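Local coordinates for DUF6836 domain-containing protein (Clostridium leptum, PDB 4PW1) that is of unknown function but folds as a nine-stranded antiparallel beta sheet surrounded by alpha helices, at residues Glu134-Phe139 against Ser211-Leu216; Tyr175-Arg180 against Val246-Lys251. All coordinates share one frame; numbering follows the deposited sequence. Where two conformers were deposited one is given.

Interaction 1 (Glu134-Phe139 against Ser211-Leu216); sequences EDWEKF and SEFTSL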
# COMPACT_ATOMS: atom_id res chain seq x y z
N GLU B 134 8.95 -13.92 -19.20
CA GLU B 134 8.98 -14.63 -20.47
C GLU B 134 7.66 -14.42 -21.21
O GLU B 134 7.65 -14.15 -22.39
CB GLU B 134 9.27 -16.14 -20.25
CG GLU B 134 10.73 -16.48 -19.91
CD GLU B 134 10.93 -17.87 -19.28
OE1 GLU B 134 9.95 -18.64 -19.11
OE2 GLU B 134 12.08 -18.19 -18.94
N ASP B 135 6.54 -14.55 -20.51
CA ASP B 135 5.22 -14.38 -21.13
C ASP B 135 5.10 -12.94 -21.67
O ASP B 135 4.54 -12.72 -22.77
CB ASP B 135 4.08 -14.63 -20.12
CG ASP B 135 3.82 -16.11 -19.84
OD1 ASP B 135 4.50 -16.97 -20.37
OD2 ASP B 135 2.91 -16.40 -19.05
N TRP B 136 5.61 -11.99 -20.89
CA TRP B 136 5.53 -10.58 -21.23
C TRP B 136 6.32 -10.28 -22.50
O TRP B 136 5.86 -9.52 -23.36
CB TRP B 136 6.02 -9.69 -20.08
CG TRP B 136 5.85 -8.21 -20.33
CD1 TRP B 136 4.67 -7.57 -20.60
CD2 TRP B 136 6.85 -7.17 -20.28
NE1 TRP B 136 4.87 -6.23 -20.76
CE2 TRP B 136 6.20 -5.96 -20.58
CE3 TRP B 136 8.22 -7.16 -20.04
CZ2 TRP B 136 6.87 -4.74 -20.62
CZ3 TRP B 136 8.90 -5.95 -20.09
CH2 TRP B 136 8.22 -4.75 -20.38
N GLU B 137 7.52 -10.84 -22.59
CA GLU B 137 8.37 -10.63 -23.75
C GLU B 137 7.73 -11.25 -24.98
O GLU B 137 7.79 -10.66 -26.05
CB GLU B 137 9.79 -11.16 -23.51
CG GLU B 137 10.54 -10.23 -22.58
CD GLU B 137 11.84 -10.80 -22.06
OE1 GLU B 137 12.48 -11.60 -22.78
OE2 GLU B 137 12.22 -10.45 -20.93
N LYS B 138 7.10 -12.41 -24.82
CA LYS B 138 6.39 -13.02 -25.93
C LYS B 138 5.24 -12.09 -26.37
O LYS B 138 5.05 -11.83 -27.55
CB LYS B 138 5.88 -14.41 -25.56
CG LYS B 138 5.11 -15.12 -26.67
CD LYS B 138 5.89 -15.15 -27.99
CE LYS B 138 5.25 -16.07 -29.03
NZ LYS B 138 3.83 -15.69 -29.30
N PHE B 139 4.48 -11.58 -25.40
CA PHE B 139 3.43 -10.62 -25.70
C PHE B 139 3.97 -9.40 -26.45
O PHE B 139 3.39 -9.00 -27.47
CB PHE B 139 2.67 -10.21 -24.44
CG PHE B 139 1.74 -9.04 -24.64
CD1 PHE B 139 0.47 -9.23 -25.17
CD2 PHE B 139 2.12 -7.77 -24.29
CE1 PHE B 139 -0.39 -8.17 -25.37
CE2 PHE B 139 1.26 -6.71 -24.46
CZ PHE B 139 -0.00 -6.90 -25.01
N SER B 211 4.33 0.11 -21.35
CA SER B 211 4.96 0.51 -20.11
C SER B 211 6.07 -0.47 -19.75
O SER B 211 6.05 -1.65 -20.11
CB SER B 211 3.93 0.56 -18.97
OG SER B 211 4.58 0.76 -17.70
N GLU B 212 7.00 0.04 -18.96
CA GLU B 212 7.88 -0.79 -18.17
C GLU B 212 7.06 -1.74 -17.28
O GLU B 212 6.03 -1.37 -16.71
CB GLU B 212 8.73 0.15 -17.29
CG GLU B 212 9.65 -0.52 -16.30
CD GLU B 212 10.46 0.48 -15.46
OE1 GLU B 212 9.94 1.58 -15.12
OE2 GLU B 212 11.62 0.15 -15.12
N PHE B 213 7.55 -2.96 -17.14
CA PHE B 213 6.94 -3.96 -16.25
C PHE B 213 7.72 -3.96 -14.92
O PHE B 213 8.89 -4.29 -14.90
CB PHE B 213 7.05 -5.29 -16.96
CG PHE B 213 6.75 -6.49 -16.12
CD1 PHE B 213 5.88 -6.45 -15.05
CD2 PHE B 213 7.34 -7.69 -16.44
CE1 PHE B 213 5.64 -7.58 -14.29
CE2 PHE B 213 7.10 -8.83 -15.69
CZ PHE B 213 6.24 -8.78 -14.62
N THR B 214 7.09 -3.58 -13.83
CA THR B 214 7.73 -3.72 -12.53
C THR B 214 6.83 -4.59 -11.65
O THR B 214 5.68 -4.91 -12.04
CB THR B 214 7.99 -2.38 -11.86
OG1 THR B 214 6.76 -1.71 -11.69
CG2 THR B 214 8.93 -1.54 -12.66
N SER B 215 7.35 -5.05 -10.52
CA SER B 215 6.58 -5.97 -9.71
C SER B 215 6.94 -5.96 -8.24
O SER B 215 8.01 -5.55 -7.86
CB SER B 215 6.73 -7.38 -10.26
OG SER B 215 8.07 -7.76 -10.19
N LEU B 216 6.02 -6.45 -7.43
CA LEU B 216 6.30 -6.75 -6.01
C LEU B 216 5.43 -7.94 -5.62
O LEU B 216 4.50 -8.32 -6.35
CB LEU B 216 6.00 -5.52 -5.14
CG LEU B 216 4.58 -4.96 -5.15
CD1 LEU B 216 3.58 -5.86 -4.42
CD2 LEU B 216 4.58 -3.56 -4.52

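Interaction 2 (Tyr175-Arg180 against Val246-Lys251); sequences YMFFMR and VGFSLK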
# COMPACT_ATOMS: atom_id res chain seq x y z
N TYR B 175 -1.87 -13.39 -22.71
CA TYR B 175 -2.85 -13.83 -23.71
C TYR B 175 -4.13 -14.35 -23.06
O TYR B 175 -5.23 -14.04 -23.52
CB TYR B 175 -2.27 -14.89 -24.64
CG TYR B 175 -1.15 -14.46 -25.54
CD1 TYR B 175 -0.97 -13.12 -25.91
CD2 TYR B 175 -0.29 -15.41 -26.10
CE1 TYR B 175 0.05 -12.74 -26.79
CE2 TYR B 175 0.73 -15.05 -26.98
CZ TYR B 175 0.90 -13.72 -27.33
OH TYR B 175 1.94 -13.34 -28.18
N MSE B 176 -3.99 -15.15 -22.00
CA MSE B 176 -5.16 -15.76 -21.38
C MSE B 176 -6.02 -14.71 -20.75
O MSE B 176 -7.28 -14.73 -20.86
CB MSE B 176 -4.80 -16.76 -20.29
CG MSE B 176 -4.16 -17.99 -20.90
SE MSE B 176 -3.80 -19.33 -19.48
CE MSE B 176 -2.76 -18.42 -18.04
N PHE B 177 -5.38 -13.77 -20.06
CA PHE B 177 -6.13 -12.72 -19.38
C PHE B 177 -6.83 -11.80 -20.39
O PHE B 177 -8.00 -11.50 -20.26
CB PHE B 177 -5.23 -11.91 -18.47
CG PHE B 177 -5.94 -10.77 -17.79
CD1 PHE B 177 -6.85 -11.00 -16.78
CD2 PHE B 177 -5.71 -9.47 -18.21
CE1 PHE B 177 -7.52 -9.94 -16.19
CE2 PHE B 177 -6.36 -8.41 -17.62
CZ PHE B 177 -7.26 -8.65 -16.60
N PHE B 178 -6.13 -11.37 -21.43
CA PHE B 178 -6.78 -10.51 -22.45
C PHE B 178 -7.93 -11.21 -23.16
O PHE B 178 -8.97 -10.58 -23.45
CB PHE B 178 -5.76 -9.99 -23.46
CG PHE B 178 -4.74 -9.07 -22.85
CD1 PHE B 178 -5.10 -8.19 -21.88
CD2 PHE B 178 -3.42 -9.12 -23.24
CE1 PHE B 178 -4.16 -7.37 -21.28
CE2 PHE B 178 -2.49 -8.27 -22.67
CZ PHE B 178 -2.86 -7.40 -21.70
N MSE B 179 -7.77 -12.49 -23.43
CA MSE B 179 -8.83 -13.26 -24.12
C MSE B 179 -10.04 -13.35 -23.22
O MSE B 179 -11.16 -13.20 -23.69
CB MSE B 179 -8.38 -14.69 -24.42
CG MSE B 179 -7.50 -14.77 -25.66
SE MSE B 179 -6.60 -16.54 -25.77
CE MSE B 179 -8.17 -17.59 -25.14
N ARG B 180 -9.83 -13.58 -21.92
CA ARG B 180 -10.98 -13.58 -20.99
C ARG B 180 -11.68 -12.22 -20.94
O ARG B 180 -12.94 -12.14 -21.00
CB ARG B 180 -10.58 -14.02 -19.59
CG ARG B 180 -10.25 -15.50 -19.51
CD ARG B 180 -9.69 -15.83 -18.14
NE ARG B 180 -9.41 -17.25 -17.96
CZ ARG B 180 -10.30 -18.18 -17.64
NH1 ARG B 180 -11.58 -17.88 -17.47
NH2 ARG B 180 -9.91 -19.43 -17.52
N VAL B 246 -5.32 -13.40 -11.64
CA VAL B 246 -6.59 -13.62 -10.96
C VAL B 246 -7.33 -12.32 -10.68
O VAL B 246 -8.37 -12.32 -10.05
CB VAL B 246 -6.41 -14.44 -9.67
CG1 VAL B 246 -5.88 -15.83 -10.01
CG2 VAL B 246 -5.48 -13.73 -8.71
N GLY B 247 -6.79 -11.21 -11.14
CA GLY B 247 -7.41 -9.92 -10.96
C GLY B 247 -6.65 -8.78 -11.55
O GLY B 247 -5.56 -8.96 -12.07
N PHE B 248 -7.24 -7.59 -11.46
CA PHE B 248 -6.62 -6.39 -11.89
C PHE B 248 -7.24 -5.18 -11.22
O PHE B 248 -8.33 -5.25 -10.69
CB PHE B 248 -6.69 -6.19 -13.41
CG PHE B 248 -8.06 -5.76 -13.90
CD1 PHE B 248 -9.05 -6.70 -14.13
CD2 PHE B 248 -8.36 -4.42 -14.12
CE1 PHE B 248 -10.32 -6.30 -14.56
CE2 PHE B 248 -9.63 -4.02 -14.53
CZ PHE B 248 -10.61 -4.98 -14.74
N SER B 249 -6.52 -4.06 -11.29
CA SER B 249 -6.96 -2.76 -10.85
C SER B 249 -6.52 -1.81 -11.94
O SER B 249 -5.35 -1.82 -12.32
CB SER B 249 -6.25 -2.33 -9.55
OG SER B 249 -6.49 -0.95 -9.28
N LEU B 250 -7.44 -0.98 -12.41
CA LEU B 250 -7.13 0.01 -13.44
C LEU B 250 -7.58 1.39 -12.99
O LEU B 250 -8.73 1.58 -12.61
CB LEU B 250 -7.84 -0.34 -14.76
CG LEU B 250 -7.77 0.73 -15.85
CD1 LEU B 250 -6.35 0.89 -16.29
CD2 LEU B 250 -8.68 0.38 -17.03
N LYS B 251 -6.65 2.34 -12.97
CA LYS B 251 -6.96 3.71 -12.61
C LYS B 251 -6.57 4.65 -13.76
O LYS B 251 -5.38 4.80 -14.05
CB LYS B 251 -6.19 4.13 -11.37
CG LYS B 251 -6.47 5.55 -10.96
CD LYS B 251 -5.62 5.94 -9.75
CE LYS B 251 -5.94 7.34 -9.32
NZ LYS B 251 -5.53 7.48 -7.92

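Interaction 1 (Glu134-Phe139 against Ser211-Leu216)
Trp136 and Phe213 carry most of this contact. The first is on helix 122-141; the second sits where the chain enters edge strand 214-218. The main aromatic term is edge-to-face. Phe213 turns its edge, through CD2, toward the face of the indole. The centroid of the five-membered ring of Trp136 lies 5.2 Å from that of the Phe213 ring, and the planes meet at 61°. Phe213 CD2 comes closest at Trp136 CE3, 3.7 Å away. The two side chains run past each other in opposite directions.

A CH-pi contact backs this up. Phe213 CB sits over the six-membered ring of Trp136, 3.5 Å from its centroid and 4° off the normal. The methylene thus lies over the benzene half of the indole, and Phe213 CD2 comes down over the CE3-CD2 side, near the ring fusion. Trp136 reaches out because its CG lies anti to the backbone N (chi1 -175°), which extends the indole from the helix toward the other segment.

At the indole edge, Ser211 O is near the ring plane, 3.2 Å from Trp136 CZ2. No hydrogen bond joins the two segments. The polar bond of the indole goes to the backbone: Trp136 NE1 is hydrogen-bonded to Val208 O of helix 198-210. This bond, together with Phe213 over one face, should limit rotation of the indole.

Further packing surrounds the pair. Phe174 also meets the Trp136 ring, and Phe213 touches Leu132 and Gln133 on helix 122-141 and Ala224 on strand 221-227. This is helix-to-loop packing near the protein surface. It sets the indole of helix 122-141 against the connection from helix 198-210 to the outermost strand of the antiparallel sheet.

Interaction 2 (Tyr175-Arg180 against Val246-Lys251)
Phe177 and Phe248 meet in the interior, ring against ring. Phe177 CZ, at the far end of its ring, lies 3.6 Å from Phe248 CD1. CD1 is at the edge of the Phe177 ring and in its plane. Phe177 CZ also comes within 4.0 Å of Phe248 CG. The centroids of the Phe177 and Phe248 rings are 5.9 Å apart and the planes meet at 64°. The pair is oblique, neither a stack nor a T-shaped contact, and the side chains cross at about a right angle. The contact is apolar; no hydrogen bond links the two segments.

Side-chain torsions bring the rings together. Phe177 has CG anti to the backbone N (chi1 177°), and its ring extends from the helix toward the strand. Phe248 has CG between the backbone N and the carbonyl carbon (chi1 75°). Its ring rises from the strand and offers its CD1 side to Phe177.

Leu236 of the neighbouring strand 233-239 touches both rings. Leu107 and Phe110 of strand 106-114, on the other side of strand 244-251, pack on Phe248. Backbone hydrogen bonds tie Phe248 to Phe110 and Ser249 to Val235, so the strand is held on both sides. Just before Phe248, Val246 and Gly247 both face Ile237 in a classic beta bulge.

The helix is held at other points too: Arg180 NH1 is hydrogen-bonded to Ile56 O, and Phe178 packs on Ile204 and Val208. The whole is helix-on-sheet packing in the core, with helix 173-190 lying against an inner strand of a nine-stranded antiparallel sheet that has helices around it.

Interactions 1 and 2 have centres about 14 Å apart, and both reach the same antiparallel sheet. Interaction 1 is near the surface, by the outermost strand 214-218; interaction 2 is in the interior, on strand 244-251. Helices 122-141 and 173-190 follow each other in the chain and touch directly. Phe139 CE1 packs against Phe178 CE2 at 3.4 Å. Phe139 CD1 lies 3.9 Å from Tyr175 CE1. Lys138 NZ is 3.2 Å from Tyr175 OH, a probable but weak hydrogen bond. The segments of the two contacts alternate along the chain. The function is unknown, so neither contact can be assigned to a site.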